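Local coordinates for protein ferritin light chain (Trichoplusia ni, PDB 1Z6O) that forms, with heavy chains, a secreted 24-subunit shell that stores iron, the light chain probably helping to nucleate the ferrihydrite core, at residues Gly35-Glu40 and Phe141-Glu146; Glu40-Ala45 and Phe103-Thr108; Ala45-Glu50 and Lys134-Arg139; Tyr53-Ser58 and Lys77-Glu82. One frame throughout, in Å; residues are numbered along the deposited sequence.

Interaction 1: Gly35-Glu40 and Phe141-Glu146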
loop_
_atom_site.group_PDB
_atom_site.type_symbol
_atom_site.label_atom_id
_atom_site.label_comp_id
_atom_site.label_asym_id
_atom_site.label_seq_id
_atom_site.Cartn_x
_atom_site.Cartn_y
_atom_site.Cartn_z
ATOM N N GLY A 35 -26.051 49.730 32.834
ATOM C CA GLY A 35 -25.511 48.683 33.681
ATOM C C GLY A 35 -24.001 48.615 33.810
ATOM O O GLY A 35 -23.267 49.470 33.317
ATOM N N ASN A 36 -23.539 47.558 34.464
ATOM C CA ASN A 36 -22.122 47.368 34.712
ATOM C C ASN A 36 -21.523 46.185 33.972
ATOM O O ASN A 36 -20.397 45.797 34.268
ATOM C CB ASN A 36 -21.898 47.140 36.205
ATOM C CG ASN A 36 -22.402 48.288 37.050
ATOM O OD1 ASN A 36 -22.086 49.446 36.788
ATOM N ND2 ASN A 36 -23.185 47.971 38.075
ATOM N N VAL A 37 -22.248 45.612 33.020
ATOM C CA VAL A 37 -21.713 44.437 32.351
ATOM C C VAL A 37 -20.382 44.681 31.652
ATOM O O VAL A 37 -19.464 43.881 31.793
ATOM C CB VAL A 37 -22.724 43.823 31.345
ATOM C CG1 VAL A 37 -22.957 44.753 30.181
ATOM C CG2 VAL A 37 -22.185 42.495 30.825
ATOM N N ALA A 38 -20.258 45.789 30.925
ATOM C CA ALA A 38 -19.018 46.052 30.199
ATOM C C ALA A 38 -17.820 46.227 31.125
ATOM O O ALA A 38 -16.748 45.664 30.878
ATOM C CB ALA A 38 -19.184 47.281 29.294
ATOM N N THR A 39 -17.981 46.992 32.198
ATOM C CA THR A 39 -16.857 47.179 33.106
ATOM C C THR A 39 -16.581 45.903 33.897
ATOM O O THR A 39 -15.424 45.601 34.200
ATOM C CB THR A 39 -17.097 48.368 34.085
ATOM O OG1 THR A 39 -18.341 48.183 34.757
ATOM C CG2 THR A 39 -17.141 49.691 33.317
ATOM N N GLU A 40 -17.625 45.148 34.236
ATOM C CA GLU A 40 -17.403 43.897 34.976
ATOM C C GLU A 40 -16.616 42.890 34.122
ATOM O O GLU A 40 -15.789 42.147 34.645
ATOM C CB GLU A 40 -18.734 43.262 35.398
ATOM C CG GLU A 40 -19.421 44.011 36.532
ATOM C CD GLU A 40 -18.601 44.010 37.816
ATOM O OE1 GLU A 40 -18.660 45.022 38.548
ATOM O OE2 GLU A 40 -17.907 43.001 38.102
ATOM N N PHE A 141 -21.272 34.199 37.644
ATOM C CA PHE A 141 -22.712 34.217 37.945
ATOM C C PHE A 141 -23.184 35.670 38.084
ATOM O O PHE A 141 -24.265 36.038 37.633
ATOM C CB PHE A 141 -23.003 33.496 39.271
ATOM C CG PHE A 141 -23.107 31.986 39.160
ATOM C CD1 PHE A 141 -22.618 31.305 38.041
ATOM C CD2 PHE A 141 -23.692 31.252 40.195
ATOM C CE1 PHE A 141 -22.712 29.896 37.954
ATOM C CE2 PHE A 141 -23.792 29.851 40.122
ATOM C CZ PHE A 141 -23.296 29.173 38.994
ATOM N N TYR A 142 -22.365 36.481 38.734
ATOM C CA TYR A 142 -22.683 37.893 38.955
ATOM C C TYR A 142 -22.786 38.669 37.631
ATOM O O TYR A 142 -23.737 39.413 37.404
ATOM C CB TYR A 142 -21.600 38.507 39.842
ATOM C CG TYR A 142 -21.804 39.971 40.128
ATOM C CD1 TYR A 142 -22.773 40.391 41.034
ATOM C CD2 TYR A 142 -21.030 40.937 39.489
ATOM C CE1 TYR A 142 -22.969 41.745 41.300
ATOM C CE2 TYR A 142 -21.217 42.294 39.743
ATOM C CZ TYR A 142 -22.189 42.689 40.652
ATOM O OH TYR A 142 -22.379 44.026 40.918
ATOM N N ILE A 143 -21.806 38.502 36.753
ATOM C CA ILE A 143 -21.836 39.205 35.468
ATOM C C ILE A 143 -23.027 38.733 34.633
ATOM O O ILE A 143 -23.692 39.528 33.954
ATOM C CB ILE A 143 -20.522 38.968 34.693
ATOM C CG1 ILE A 143 -19.346 39.492 35.525
ATOM C CG2 ILE A 143 -20.554 39.689 33.335
ATOM C CD1 ILE A 143 -17.978 39.132 34.924
ATOM N N HIS A 144 -23.301 37.434 34.695
ATOM C CA HIS A 144 -24.419 36.847 33.961
ATOM C C HIS A 144 -25.737 37.485 34.440
ATOM O O HIS A 144 -26.597 37.855 33.638
ATOM C CB HIS A 144 -24.424 35.330 34.203
ATOM C CG HIS A 144 -25.433 34.579 33.389
ATOM N ND1 HIS A 144 -26.780 34.578 33.684
ATOM C CD2 HIS A 144 -25.281 33.772 32.307
ATOM C CE1 HIS A 144 -27.417 33.800 32.822
ATOM N NE2 HIS A 144 -26.529 33.299 31.977
ATOM N N ARG A 145 -25.888 37.616 35.753
ATOM C CA ARG A 145 -27.095 38.219 36.324
ATOM C C ARG A 145 -27.194 39.711 35.943
ATOM O O ARG A 145 -28.280 40.241 35.671
ATOM C CB ARG A 145 -27.072 38.072 37.855
ATOM C CG ARG A 145 -28.379 38.485 38.495
ATOM C CD ARG A 145 -28.419 38.270 40.009
ATOM N NE ARG A 145 -29.734 38.692 40.477
ATOM C CZ ARG A 145 -30.411 38.125 41.462
ATOM N NH1 ARG A 145 -29.903 37.086 42.121
ATOM N NH2 ARG A 145 -31.618 38.586 41.763
ATOM N N GLU A 146 -26.054 40.387 35.926
ATOM C CA GLU A 146 -26.024 41.797 35.550
ATOM C C GLU A 146 -26.441 41.951 34.080
ATOM O O GLU A 146 -27.085 42.926 33.703
ATOM C CB GLU A 146 -24.605 42.336 35.766
ATOM C CG GLU A 146 -24.422 43.813 35.506
ATOM C CD GLU A 146 -25.233 44.691 36.454
ATOM O OE1 GLU A 146 -25.449 44.286 37.628
ATOM O OE2 GLU A 146 -25.635 45.792 36.012
#
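Glu146 OE2 takes the backbone N-H of Asn36 at 3.1 Å from N to OE2, the shortest polar link between Gly35-Glu40 and Phe141-Glu146. The bond is nearly straight, 163° at the hydrogen, yet the donor stands above the carboxylate plane. Glu146 gets there by a kink: CG lies anti to the backbone N and the chain then folds at chi2 (63°), bringing CG against Val37 N and the carboxylate to the residue that precedes helix 37-61. The same oxygen lies close to Gly35 CA, where a side chain would crowd it.

One turn further on, Glu40 meets two neighbours. Its CB packs on Ile143 CG1 at 3.8 Å, while its carboxylate carbon CD comes to the edge of the Tyr142 ring, 3.7 Å from CE2, with the two flat groups almost perpendicular (82°). Tyr142 OH bonds to Thr108, and the Glu40 oxygens to Ser107 and Thr108. Val37 CG2 touches Ile143 CG2 at 4.1 Å, and Ile159 and Leu163 of helix 157-190 extend this apolar layer. A buried acid joining the N-cap residue of one long helix to the C-terminal turns of another is thus a contact near one end of the ferritin four-helix bundle.

Interaction 2: Glu40-Ala45 and Phe103-Thr108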
loop_
_atom_site.group_PDB
_atom_site.type_symbol
_atom_site.label_atom_id
_atom_site.label_comp_id
_atom_site.label_asym_id
_atom_site.label_seq_id
_atom_site.Cartn_x
_atom_site.Cartn_y
_atom_site.Cartn_z
ATOM N N GLU A 40 -17.625 45.148 34.236
ATOM C CA GLU A 40 -17.403 43.897 34.976
ATOM C C GLU A 40 -16.616 42.890 34.122
ATOM O O GLU A 40 -15.789 42.147 34.645
ATOM C CB GLU A 40 -18.734 43.262 35.398
ATOM C CG GLU A 40 -19.421 44.011 36.532
ATOM C CD GLU A 40 -18.601 44.010 37.816
ATOM O OE1 GLU A 40 -18.660 45.022 38.548
ATOM O OE2 GLU A 40 -17.907 43.001 38.102
ATOM N N LEU A 41 -16.874 42.862 32.818
ATOM C CA LEU A 41 -16.145 41.933 31.956
ATOM C C LEU A 41 -14.663 42.318 31.944
ATOM O O LEU A 41 -13.784 41.454 31.974
ATOM C CB LEU A 41 -16.722 41.951 30.540
ATOM C CG LEU A 41 -16.227 40.796 29.654
ATOM C CD1 LEU A 41 -16.689 39.454 30.258
ATOM C CD2 LEU A 41 -16.763 40.964 28.225
ATOM N N GLN A 42 -14.373 43.617 31.906
ATOM C CA GLN A 42 -12.979 44.060 31.940
ATOM C C GLN A 42 -12.334 43.650 33.264
ATOM O O GLN A 42 -11.191 43.186 33.287
ATOM C CB GLN A 42 -12.889 45.582 31.793
ATOM C CG GLN A 42 -13.289 46.093 30.412
ATOM C CD GLN A 42 -13.283 47.609 30.355
ATOM O OE1 GLN A 42 -12.340 48.241 30.806
ATOM N NE2 GLN A 42 -14.328 48.191 29.791
ATOM N N ALA A 43 -13.049 43.836 34.371
ATOM C CA ALA A 43 -12.503 43.456 35.678
ATOM C C ALA A 43 -12.333 41.931 35.782
ATOM O O ALA A 43 -11.517 41.444 36.560
ATOM C CB ALA A 43 -13.425 43.966 36.820
ATOM N N TYR A 44 -13.111 41.181 35.006
ATOM C CA TYR A 44 -13.018 39.714 35.026
ATOM C C TYR A 44 -11.716 39.280 34.335
ATOM O O TYR A 44 -11.086 38.301 34.743
ATOM C CB TYR A 44 -14.242 39.102 34.319
ATOM C CG TYR A 44 -14.507 37.638 34.661
ATOM C CD1 TYR A 44 -14.322 37.155 35.965
ATOM C CD2 TYR A 44 -15.026 36.767 33.706
ATOM C CE1 TYR A 44 -14.663 35.832 36.306
ATOM C CE2 TYR A 44 -15.367 35.445 34.032
ATOM C CZ TYR A 44 -15.186 34.988 35.332
ATOM O OH TYR A 44 -15.539 33.687 35.652
ATOM N N ALA A 45 -11.306 40.003 33.291
ATOM C CA ALA A 45 -10.040 39.685 32.622
ATOM C C ALA A 45 -8.919 39.949 33.632
ATOM O O ALA A 45 -7.955 39.193 33.734
ATOM C CB ALA A 45 -9.840 40.578 31.389
ATOM N N PHE A 103 -7.026 48.054 32.168
ATOM C CA PHE A 103 -6.452 47.151 33.163
ATOM C C PHE A 103 -6.561 47.584 34.619
ATOM O O PHE A 103 -6.121 46.863 35.514
ATOM C CB PHE A 103 -4.989 46.846 32.828
ATOM C CG PHE A 103 -4.827 46.037 31.569
ATOM C CD1 PHE A 103 -4.811 46.657 30.329
ATOM C CD2 PHE A 103 -4.743 44.653 31.628
ATOM C CE1 PHE A 103 -4.714 45.907 29.152
ATOM C CE2 PHE A 103 -4.644 43.891 30.457
ATOM C CZ PHE A 103 -4.630 44.523 29.221
ATOM N N ASP A 104 -7.147 48.745 34.864
ATOM C CA ASP A 104 -7.302 49.201 36.239
ATOM C C ASP A 104 -8.781 49.239 36.622
ATOM O O ASP A 104 -9.158 49.882 37.597
ATOM C CB ASP A 104 -6.705 50.594 36.414
ATOM C CG ASP A 104 -6.168 50.824 37.829
ATOM O OD1 ASP A 104 -6.646 50.154 38.775
ATOM O OD2 ASP A 104 -5.267 51.678 37.996
ATOM N N GLN A 105 -9.619 48.549 35.856
ATOM C CA GLN A 105 -11.049 48.540 36.140
ATOM C C GLN A 105 -11.351 47.642 37.326
ATOM O O GLN A 105 -10.872 46.515 37.404
ATOM C CB GLN A 105 -11.838 48.054 34.920
ATOM C CG GLN A 105 -13.340 48.067 35.131
ATOM C CD GLN A 105 -13.861 49.463 35.458
ATOM O OE1 GLN A 105 -13.684 50.391 34.676
ATOM N NE2 GLN A 105 -14.501 49.613 36.619
ATOM N N HIS A 106 -12.154 48.137 38.255
ATOM C CA HIS A 106 -12.507 47.346 39.424
ATOM C C HIS A 106 -13.915 46.802 39.312
ATOM O O HIS A 106 -14.753 47.356 38.605
ATOM C CB HIS A 106 -12.376 48.197 40.689
ATOM C CG HIS A 106 -10.976 48.657 40.954
ATOM N ND1 HIS A 106 -9.950 47.781 41.241
ATOM C CD2 HIS A 106 -10.420 49.891 40.927
ATOM C CE1 HIS A 106 -8.823 48.456 41.378
ATOM N NE2 HIS A 106 -9.080 49.739 41.191
ATOM N N SER A 107 -14.160 45.696 40.001
ATOM C CA SER A 107 -15.468 45.068 40.014
ATOM C C SER A 107 -16.299 45.732 41.108
ATOM O O SER A 107 -15.747 46.259 42.068
ATOM C CB SER A 107 -15.330 43.581 40.343
ATOM O OG SER A 107 -16.605 42.990 40.535
ATOM N N THR A 108 -17.618 45.705 40.968
ATOM C CA THR A 108 -18.487 46.279 41.989
ATOM C C THR A 108 -18.831 45.178 42.976
ATOM O O THR A 108 -19.251 45.448 44.097
ATOM C CB THR A 108 -19.809 46.798 41.407
ATOM O OG1 THR A 108 -20.524 45.706 40.822
ATOM C CG2 THR A 108 -19.554 47.857 40.352
HETATM O O HOH W 1 -17.733 47.247 37.237
HETATM O O HOH W 2 -13.233 50.708 32.174
#
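Glu40 reaches out of helix 37-61 of the ferritin four-helix bundle and fastens the crossover loop, which joins helix 70-96 to helix 122-148, along the helix flank. Both carboxylate oxygens work. OE1 accepts the backbone N-H of Thr108 on its syn lone pair at 2.7 Å from Thr108 N, and OE2 receives the Ser107 hydroxyl, also syn, at 2.8 Å from Ser107 OG. A third donor, Thr108 OG1, comes to OE1 from well above the carboxylate plane; a water shared with His106 O adds another bond to OE1.

The torsions suit this grip. The Glu40 chain is bent at chi2 (-63°), which carries its carboxylate to the loop. Ser107 OG stands anti to its own nitrogen, whereas Thr108 OG1 sits between N and the carbonyl carbon (chi1 62°), so that hydroxyl and amide of one residue converge on one oxygen. Tyr142 also bonds to Thr108 OG1. Replacing Glu40 by an alanine would probably leave the Thr108 amide and the Ser107 hydroxyl without their acceptor and let this part of the loop move off the helix.

Next along the helix, the small methyl of Ala43 allows close approach of the loop backbone, its CB lying 3.7 Å from Gln105 O. Gln42 and Gln105 touch through their CB atoms, their amides nearly perpendicular (89°), and a water lies near both side-chain oxygens. Gln105 bends at chi2 and turns its amide onto the next residue of the loop: NE2 donates to His106 O at 3.0 Å, almost straight and in the carbonyl plane on a lone pair.

Interaction 3: Ala45-Glu50 and Lys134-Arg139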
loop_
_atom_site.group_PDB
_atom_site.type_symbol
_atom_site.label_atom_id
_atom_site.label_comp_id
_atom_site.label_asym_id
_atom_site.label_seq_id
_atom_site.Cartn_x
_atom_site.Cartn_y
_atom_site.Cartn_z
ATOM N N ALA A 45 -11.306 40.003 33.291
ATOM C CA ALA A 45 -10.040 39.685 32.622
ATOM C C ALA A 45 -8.919 39.949 33.632
ATOM O O ALA A 45 -7.955 39.193 33.734
ATOM C CB ALA A 45 -9.840 40.578 31.389
ATOM N N LYS A 46 -9.056 41.035 34.381
ATOM C CA LYS A 46 -8.056 41.407 35.375
ATOM C C LYS A 46 -7.949 40.360 36.486
ATOM O O LYS A 46 -6.849 40.054 36.959
ATOM C CB LYS A 46 -8.416 42.775 35.961
ATOM C CG LYS A 46 -7.496 43.259 37.072
ATOM C CD LYS A 46 -7.990 44.602 37.602
ATOM C CE LYS A 46 -7.354 44.942 38.933
ATOM N NZ LYS A 46 -7.852 46.249 39.433
ATOM N N LEU A 47 -9.086 39.816 36.910
ATOM C CA LEU A 47 -9.068 38.786 37.955
ATOM C C LEU A 47 -8.352 37.531 37.433
ATOM O O LEU A 47 -7.550 36.925 38.149
ATOM C CB LEU A 47 -10.501 38.433 38.388
ATOM C CG LEU A 47 -10.664 37.345 39.465
ATOM C CD1 LEU A 47 -9.916 37.737 40.746
ATOM C CD2 LEU A 47 -12.159 37.158 39.758
ATOM N N HIS A 48 -8.629 37.137 36.189
ATOM C CA HIS A 48 -7.956 35.959 35.637
ATOM C C HIS A 48 -6.459 36.213 35.513
ATOM O O HIS A 48 -5.652 35.323 35.750
ATOM C CB HIS A 48 -8.506 35.583 34.251
ATOM C CG HIS A 48 -9.781 34.795 34.299
ATOM N ND1 HIS A 48 -11.021 35.386 34.418
ATOM C CD2 HIS A 48 -10.001 33.456 34.261
ATOM C CE1 HIS A 48 -11.952 34.446 34.451
ATOM N NE2 HIS A 48 -11.359 33.267 34.358
ATOM N N LEU A 49 -6.090 37.430 35.132
ATOM C CA LEU A 49 -4.673 37.762 34.973
ATOM C C LEU A 49 -3.942 37.624 36.309
ATOM O O LEU A 49 -2.876 37.005 36.394
ATOM C CB LEU A 49 -4.543 39.197 34.438
ATOM C CG LEU A 49 -3.127 39.768 34.293
ATOM C CD1 LEU A 49 -2.276 38.860 33.382
ATOM C CD2 LEU A 49 -3.229 41.184 33.706
ATOM N N GLU A 50 -4.518 38.203 37.355
ATOM C CA GLU A 50 -3.921 38.131 38.684
ATOM C C GLU A 50 -3.848 36.686 39.159
ATOM O O GLU A 50 -2.820 36.248 39.680
ATOM C CB GLU A 50 -4.745 38.961 39.686
ATOM C CG GLU A 50 -4.766 40.445 39.311
ATOM C CD GLU A 50 -5.785 41.269 40.099
ATOM O OE1 GLU A 50 -6.782 40.693 40.599
ATOM O OE2 GLU A 50 -5.593 42.505 40.191
ATOM N N LYS A 134 -13.977 29.000 43.153
ATOM C CA LYS A 134 -15.367 29.340 43.479
ATOM C C LYS A 134 -15.582 30.844 43.276
ATOM O O LYS A 134 -16.655 31.273 42.847
ATOM C CB LYS A 134 -15.711 28.980 44.928
ATOM C CG LYS A 134 -15.881 27.475 45.169
ATOM C CD LYS A 134 -16.410 27.208 46.594
ATOM C CE LYS A 134 -16.543 25.700 46.840
ATOM N NZ LYS A 134 -17.223 25.397 48.142
ATOM N N GLU A 135 -14.569 31.645 43.597
ATOM C CA GLU A 135 -14.689 33.092 43.408
ATOM C C GLU A 135 -14.799 33.407 41.911
ATOM O O GLU A 135 -15.611 34.240 41.509
ATOM C CB GLU A 135 -13.487 33.835 44.024
ATOM C CG GLU A 135 -13.511 35.347 43.728
ATOM C CD GLU A 135 -12.323 36.108 44.323
ATOM O OE1 GLU A 135 -11.161 35.678 44.147
ATOM O OE2 GLU A 135 -12.559 37.154 44.961
ATOM N N LEU A 136 -13.990 32.753 41.076
ATOM C CA LEU A 136 -14.089 32.986 39.628
ATOM C C LEU A 136 -15.479 32.576 39.130
ATOM O O LEU A 136 -16.074 33.247 38.278
ATOM C CB LEU A 136 -13.036 32.169 38.868
ATOM C CG LEU A 136 -11.585 32.657 38.962
ATOM C CD1 LEU A 136 -10.636 31.585 38.418
ATOM C CD2 LEU A 136 -11.439 33.950 38.164
ATOM N N ALA A 137 -15.989 31.469 39.658
ATOM C CA ALA A 137 -17.298 30.964 39.241
ATOM C C ALA A 137 -18.429 31.890 39.678
ATOM O O ALA A 137 -19.347 32.160 38.904
ATOM C CB ALA A 137 -17.525 29.548 39.805
ATOM N N GLU A 138 -18.374 32.377 40.914
ATOM C CA GLU A 138 -19.429 33.263 41.393
ATOM C C GLU A 138 -19.356 34.627 40.716
ATOM O O GLU A 138 -20.373 35.310 40.576
ATOM C CB GLU A 138 -19.372 33.378 42.925
ATOM C CG GLU A 138 -19.793 32.046 43.576
ATOM C CD GLU A 138 -19.755 32.062 45.089
ATOM O OE1 GLU A 138 -19.172 33.003 45.659
ATOM O OE2 GLU A 138 -20.300 31.119 45.710
ATOM N N ARG A 139 -18.163 35.027 40.290
ATOM C CA ARG A 139 -18.039 36.296 39.577
ATOM C C ARG A 139 -18.737 36.112 38.217
ATOM O O ARG A 139 -19.406 37.019 37.734
ATOM C CB ARG A 139 -16.567 36.674 39.372
ATOM C CG ARG A 139 -16.368 38.033 38.672
ATOM C CD ARG A 139 -16.776 39.208 39.573
ATOM N NE ARG A 139 -15.833 39.395 40.678
ATOM C CZ ARG A 139 -14.637 39.972 40.564
ATOM N NH1 ARG A 139 -14.209 40.440 39.388
ATOM N NH2 ARG A 139 -13.859 40.071 41.632
#
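Leu47 points toward helix 122-148 and meets three of its residues. Its CG lies anti to the backbone N (chi1 179°), which carries both methyls out between the helices. CD1 comes within 4.2 Å of Glu135 OE1, a loose approach to an oxygen whose charge is paired with Arg51. CD2 does more: it packs against Leu136 CD2 at 3.7 Å and also lies over one face of the Arg139 guanidinium, 3.8 Å from CZ. Arg139 is bent at both chi2 and chi3, and this folding brings its flat group round to meet the leucine methyl, the two side chains coming from opposite directions.

His48 follows with a different kind of contact. Leu136 CD2 sits over one face of the imidazole in a CH-pi contact, 3.9 Å from the ring centroid and only 14° off the ring normal. That single methyl therefore touches both Leu47 and His48. The ring is further fixed by a bond from ND1 to Tyr44 O, and Tyr44 packs edge-to-face with it.

The two short segments run antiparallel at 170°, but their axes stay 11.3 Å apart, so the contact is made by side chains alone, chiefly leucine against leucine, imidazole and guanidinium. Around this pair, Lys86, Thr87 and Ile90 of helix 70-96 pack on His48, Phe167 of helix 157-190 meets its ring, and His171 and Ile175 of the latter helix lie against Ala137, placing the contact in the middle of the four-helix bundle.

Interaction 4: Tyr53-Ser58 and Lys77-Glu82; sequences YDYLLS and KKLSDE
Lys77 opens the segment of helix 70-96 that packs against Tyr53-Ser58 of helix 37-61, the first antiparallel helix pair of the ferritin four-helix bundle. Its long chain passes loosely by Leu56, the place of its amine being less sure. Two residues on, Leu79 supplies the main apolar contact. Its CB lies over one face of the Tyr55 ring, 4.0 Å from the centroid and displaced toward the rim on the CD1 side, a CH-pi contact. Tyr55 CG is anti to its carbonyl carbon (chi1 -66°), which lays the ring alongside the partner helix while the hydroxyl runs on to Thr132. Trading Tyr55 for an alanine would probably strip Leu79 CB of its aromatic cover and leave the Thr132 hydroxyl without this partner.

Ser80 marks the closest approach of the backbones, its CA 5.0 Å from Tyr55 CA, and the axes come within 7.7 Å at an angle of 158°. Such proximity suits a small residue: Ser80 CB meets Tyr55 CB at 3.7 Å. Its hydroxyl bonds to Ser52 O and to Arg68 of a heavy chain. With chi1 at 177° turning it away from the backbone N, Ser80 OG rests 3.6 Å from Leu56 CB.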
loop_
_atom_site.group_PDB
_atom_site.type_symbol
_atom_site.label_atom_id
_atom_site.label_comp_id
_atom_site.label_asym_id
_atom_site.label_seq_id
_atom_site.Cartn_x
_atom_site.Cartn_y
_atom_site.Cartn_z
ATOM N N TYR A 53 -1.013 34.458 37.615
ATOM C CA TYR A 53 0.295 34.595 38.248
ATOM C C TYR A 53 0.318 34.032 39.679
ATOM O O TYR A 53 1.348 33.522 40.114
ATOM C CB TYR A 53 0.778 36.061 38.170
ATOM C CG TYR A 53 1.439 36.337 36.827
ATOM C CD1 TYR A 53 0.835 37.157 35.862
ATOM C CD2 TYR A 53 2.659 35.738 36.510
ATOM C CE1 TYR A 53 1.444 37.370 34.611
ATOM C CE2 TYR A 53 3.266 35.939 35.272
ATOM C CZ TYR A 53 2.662 36.753 34.333
ATOM O OH TYR A 53 3.303 36.952 33.133
ATOM N N ASP A 54 -0.799 34.088 40.408
ATOM C CA ASP A 54 -0.835 33.476 41.750
ATOM C C ASP A 54 -0.617 31.957 41.591
ATOM O O ASP A 54 0.157 31.339 42.322
ATOM C CB ASP A 54 -2.203 33.658 42.440
ATOM C CG ASP A 54 -2.460 35.086 42.894
ATOM O OD1 ASP A 54 -1.483 35.812 43.158
ATOM O OD2 ASP A 54 -3.647 35.473 43.005
ATOM N N TYR A 55 -1.329 31.353 40.646
ATOM C CA TYR A 55 -1.204 29.911 40.412
ATOM C C TYR A 55 0.212 29.559 39.946
ATOM O O TYR A 55 0.745 28.499 40.281
ATOM C CB TYR A 55 -2.221 29.455 39.356
ATOM C CG TYR A 55 -3.669 29.577 39.809
ATOM C CD1 TYR A 55 -4.672 29.870 38.894
ATOM C CD2 TYR A 55 -4.031 29.366 41.146
ATOM C CE1 TYR A 55 -6.016 29.950 39.287
ATOM C CE2 TYR A 55 -5.377 29.443 41.554
ATOM C CZ TYR A 55 -6.358 29.733 40.610
ATOM O OH TYR A 55 -7.690 29.796 40.970
ATOM N N LEU A 56 0.810 30.437 39.150
ATOM C CA LEU A 56 2.164 30.189 38.672
ATOM C C LEU A 56 3.130 30.123 39.860
ATOM O O LEU A 56 4.027 29.277 39.893
ATOM C CB LEU A 56 2.592 31.297 37.694
ATOM C CG LEU A 56 4.005 31.109 37.124
ATOM C CD1 LEU A 56 4.034 29.823 36.308
ATOM C CD2 LEU A 56 4.382 32.288 36.237
ATOM N N LEU A 57 2.953 31.006 40.841
ATOM C CA LEU A 57 3.823 30.998 42.019
ATOM C C LEU A 57 3.601 29.730 42.847
ATOM O O LEU A 57 4.547 29.195 43.418
ATOM C CB LEU A 57 3.596 32.254 42.876
ATOM C CG LEU A 57 4.015 33.567 42.182
ATOM C CD1 LEU A 57 3.648 34.752 43.072
ATOM C CD2 LEU A 57 5.516 33.561 41.891
ATOM N N SER A 58 2.361 29.252 42.933
ATOM C CA SER A 58 2.111 28.000 43.656
ATOM C C SER A 58 2.786 26.850 42.906
ATOM O O SER A 58 3.359 25.954 43.527
ATOM C CB SER A 58 0.607 27.705 43.769
ATOM O OG SER A 58 -0.004 28.569 44.710
ATOM N N LYS A 77 0.140 24.587 37.530
ATOM C CA LYS A 77 0.623 25.091 36.252
ATOM C C LYS A 77 -0.534 25.085 35.245
ATOM O O LYS A 77 -0.688 26.005 34.431
ATOM C CB LYS A 77 1.780 24.214 35.769
ATOM C CG LYS A 77 2.275 24.528 34.369
ATOM C CD LYS A 77 2.775 25.946 34.249
ATOM C CE LYS A 77 3.394 26.152 32.868
ATOM N NZ LYS A 77 3.577 27.584 32.574
ATOM N N LYS A 78 -1.360 24.047 35.301
ATOM C CA LYS A 78 -2.506 23.965 34.399
ATOM C C LYS A 78 -3.512 25.084 34.720
ATOM O O LYS A 78 -4.047 25.722 33.811
ATOM C CB LYS A 78 -3.176 22.597 34.520
ATOM C CG LYS A 78 -4.394 22.440 33.624
ATOM C CD LYS A 78 -4.919 21.011 33.643
ATOM C CE LYS A 78 -6.127 20.861 32.726
ATOM N NZ LYS A 78 -6.659 19.468 32.728
ATOM N N LEU A 79 -3.782 25.313 36.002
ATOM C CA LEU A 79 -4.688 26.399 36.398
ATOM C C LEU A 79 -4.130 27.748 35.925
ATOM O O LEU A 79 -4.882 28.625 35.491
ATOM C CB LEU A 79 -4.856 26.443 37.922
ATOM C CG LEU A 79 -5.658 25.300 38.560
ATOM C CD1 LEU A 79 -5.735 25.526 40.071
ATOM C CD2 LEU A 79 -7.065 25.248 37.957
ATOM N N SER A 80 -2.814 27.920 36.033
ATOM C CA SER A 80 -2.172 29.166 35.598
ATOM C C SER A 80 -2.299 29.360 34.088
ATOM O O SER A 80 -2.690 30.438 33.621
ATOM C CB SER A 80 -0.678 29.162 35.971
ATOM O OG SER A 80 -0.049 30.348 35.492
ATOM N N ASP A 81 -1.961 28.321 33.322
ATOM C CA ASP A 81 -2.041 28.403 31.863
ATOM C C ASP A 81 -3.475 28.674 31.407
ATOM O O ASP A 81 -3.701 29.447 30.472
ATOM C CB ASP A 81 -1.556 27.103 31.196
ATOM C CG ASP A 81 -0.043 26.872 31.347
ATOM O OD1 ASP A 81 0.712 27.816 31.686
ATOM O OD2 ASP A 81 0.397 25.727 31.106
ATOM N N GLU A 82 -4.447 28.029 32.042
ATOM C CA GLU A 82 -5.841 28.254 31.659
ATOM C C GLU A 82 -6.286 29.682 31.962
ATOM O O GLU A 82 -6.970 30.303 31.152
ATOM C CB GLU A 82 -6.763 27.256 32.374
ATOM C CG GLU A 82 -6.411 25.812 32.003
ATOM C CD GLU A 82 -7.292 24.759 32.672
ATOM O OE1 GLU A 82 -7.579 24.883 33.887
ATOM O OE2 GLU A 82 -7.675 23.789 31.976
#

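All four contacts use helix 37-61, and they sample it from its start to near its end. Interactions 1 and 3 both join it to helix 122-148, yet the former is partly buried and relies on carboxylates, whereas the latter, near the centre of the chain, is mostly apolar, with CH-pi packing and a methyl on a guanidinium face. Interaction 4, also buried, binds helix 70-96 with closer axes, a serine at the point of nearest approach. Interaction 2 is partly buried and the most polar, fixing a loop. Glu40 belongs to interactions 1 and 2, which are probably also joined by a bond between Tyr142 and Thr108; Tyr44 OH and Leu136 O link interactions 2 and 3. Interactions 1 and 4 lie on opposite sides of the chain's centre.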